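Type IV pilus secretin PilQ family protein (Vibrio cholerae, PDB 6W6M) probably forms the gated outer-membrane channel through which the type IV competence pilus passes during natural DNA uptake. Local coordinates at residues A[301-304]-A[305-308]. Numbering follows the deposited sequence.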
ATOM      1  N   PRO A 301      28.916  51.885  -6.999  1.00119.66           N
ATOM      2  CA  PRO A 301      28.970  52.987  -6.025  1.00119.66           C
ATOM      3  C   PRO A 301      27.963  54.096  -6.280  1.00119.66           C
ATOM      4  O   PRO A 301      27.968  55.114  -5.582  1.00119.66           O
ATOM      5  CB  PRO A 301      30.411  53.500  -6.151  1.00119.66           C
ATOM      6  CG  PRO A 301      30.920  52.952  -7.424  1.00119.66           C
ATOM      7  CD  PRO A 301      30.208  51.671  -7.664  1.00119.66           C
ATOM      8  N   ASP A 302      27.094  53.916  -7.268  1.00119.56           N
ATOM      9  CA  ASP A 302      26.052  54.890  -7.561  1.00119.56           C
ATOM     10  C   ASP A 302      24.698  54.446  -7.015  1.00119.56           C
ATOM     11  O   ASP A 302      23.892  55.279  -6.594  1.00119.56           O
ATOM     12  CB  ASP A 302      25.977  55.122  -9.072  1.00119.56           C
ATOM     13  CG  ASP A 302      24.975  56.201  -9.442  1.00119.56           C
ATOM     14  OD1 ASP A 302      24.354  56.779  -8.524  1.00119.56           O
ATOM     15  OD2 ASP A 302      24.821  56.485 -10.651  1.00119.56           O
ATOM     16  N   ASN A 303      24.496  53.134  -6.973  1.00119.77           N
ATOM     17  CA  ASN A 303      23.271  52.567  -6.440  1.00119.77           C
ATOM     18  C   ASN A 303      23.346  52.531  -4.913  1.00119.77           C
ATOM     19  O   ASN A 303      22.320  52.507  -4.237  1.00119.77           O
ATOM     20  CB  ASN A 303      23.026  51.171  -7.009  1.00119.77           C
ATOM     21  CG  ASN A 303      21.552  50.829  -7.092  1.00119.77           C
ATOM     22  OD1 ASN A 303      20.698  51.621  -6.699  1.00119.77           O
ATOM     23  ND2 ASN A 303      21.246  49.645  -7.609  1.00119.77           N
ATOM     24  N   ILE A 304      24.562  52.527  -4.371  1.00115.38           N
ATOM     25  CA  ILE A 304      24.736  52.533  -2.926  1.00115.38           C
ATOM     26  C   ILE A 304      24.150  53.802  -2.329  1.00115.38           C
ATOM     27  O   ILE A 304      23.541  53.771  -1.257  1.00115.38           O
ATOM     28  CB  ILE A 304      26.221  52.357  -2.566  1.00115.38           C
ATOM     29  CG1 ILE A 304      26.687  50.955  -2.945  1.00115.38           C
ATOM     30  CG2 ILE A 304      26.445  52.591  -1.090  1.00115.38           C
ATOM     31  CD1 ILE A 304      28.120  50.690  -2.617  1.00115.38           C
ATOM     32  N   ALA A 305      24.270  54.925  -3.036  1.00113.16           N
ATOM     33  CA  ALA A 305      23.811  56.196  -2.486  1.00113.16           C
ATOM     34  C   ALA A 305      22.287  56.274  -2.438  1.00113.16           C
ATOM     35  O   ALA A 305      21.710  56.748  -1.452  1.00113.16           O
ATOM     36  CB  ALA A 305      24.390  57.352  -3.296  1.00113.16           C
ATOM     37  N   VAL A 306      21.609  55.799  -3.484  1.00111.15           N
ATOM     38  CA  VAL A 306      20.150  55.840  -3.473  1.00111.15           C
ATOM     39  C   VAL A 306      19.593  54.833  -2.475  1.00111.15           C
ATOM     40  O   VAL A 306      18.646  55.131  -1.735  1.00111.15           O
ATOM     41  CB  VAL A 306      19.585  55.619  -4.891  1.00111.15           C
ATOM     42  CG1 VAL A 306      19.943  54.257  -5.415  1.00111.15           C
ATOM     43  CG2 VAL A 306      18.083  55.789  -4.891  1.00111.15           C
ATOM     44  N   ILE A 307      20.168  53.629  -2.434  1.00110.90           N
ATOM     45  CA  ILE A 307      19.766  52.645  -1.435  1.00110.90           C
ATOM     46  C   ILE A 307      19.958  53.201  -0.032  1.00110.90           C
ATOM     47  O   ILE A 307      19.087  53.053   0.834  1.00110.90           O
ATOM     48  CB  ILE A 307      20.550  51.341  -1.643  1.00110.90           C
ATOM     49  CG1 ILE A 307      20.029  50.604  -2.873  1.00110.90           C
ATOM     50  CG2 ILE A 307      20.464  50.458  -0.423  1.00110.90           C
ATOM     51  CD1 ILE A 307      20.789  49.346  -3.197  1.00110.90           C
ATOM     52  N   ARG A 308      21.087  53.866   0.208  1.00109.21           N
ATOM     53  CA  ARG A 308      21.362  54.424   1.522  1.00109.21           C
ATOM     54  C   ARG A 308      20.352  55.498   1.885  1.00109.21           C
ATOM     55  O   ARG A 308      19.868  55.544   3.021  1.00109.21           O
ATOM     56  CB  ARG A 308      22.783  54.977   1.546  1.00109.21           C
ATOM     57  CG  ARG A 308      23.284  55.360   2.906  1.00109.21           C
ATOM     58  CD  ARG A 308      24.751  55.727   2.862  1.00109.21           C
ATOM     59  NE  ARG A 308      25.616  54.561   2.738  1.00109.21           N
ATOM     60  CZ  ARG A 308      26.186  53.942   3.767  1.00109.21           C
ATOM     61  NH1 ARG A 308      25.978  54.372   5.001  1.00109.21           N
ATOM     62  NH2 ARG A 308      26.964  52.891   3.564  1.00109.21           N
TER
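Ile-307 N donates to Asn-303 O at 3.0 Å, and Arg-308 N donates to Ile-304 O at 2.9 Å; these two backbone i+4 to i bonds are the repeat of an α-helix, the one that follows strand 294-299 in the short domain shared by type II and III secretion-system secretins, probably on the periplasmic side, as in other secretins. The first is the straighter, with an N-H...O angle of 167° against 151° for the second. Pro-301 and Asp-302 form the turn that leads into the helix, and the carbonyl O of Asp-302 lies 3.6 Å from Ala-305 N.

The Asn-303 side chain, with CG anti to the backbone N, runs obliquely past Val-306 and Ile-307, its OD1 turned toward Val-306 CG1 and, further off, toward Ile-307 CG1 at 4.0 Å. Its ND2 makes a weak hydrogen bond to Leu-280 O, in the loop before strand 285-289. Val-306 also packs on Ser-254 of a second subunit, so this turn takes part in the contact between neighbouring copies in the ring of 14 chains.

Ile-304 and Ile-307 are both buried. Ile-304 touches Glu-255 of strand 253-258, and Arg-308 lies on Ile-257 of the same strand, its NH2 in a long, weak ion pair with Glu-255. The arginine chain is extended as far as CD and then bends at chi3 (-75°), which carries the guanidinium back beside Ile-304: the methyl CG2 sits at the guanidinium edge, near its plane, 4.4 Å from Arg-308 NE.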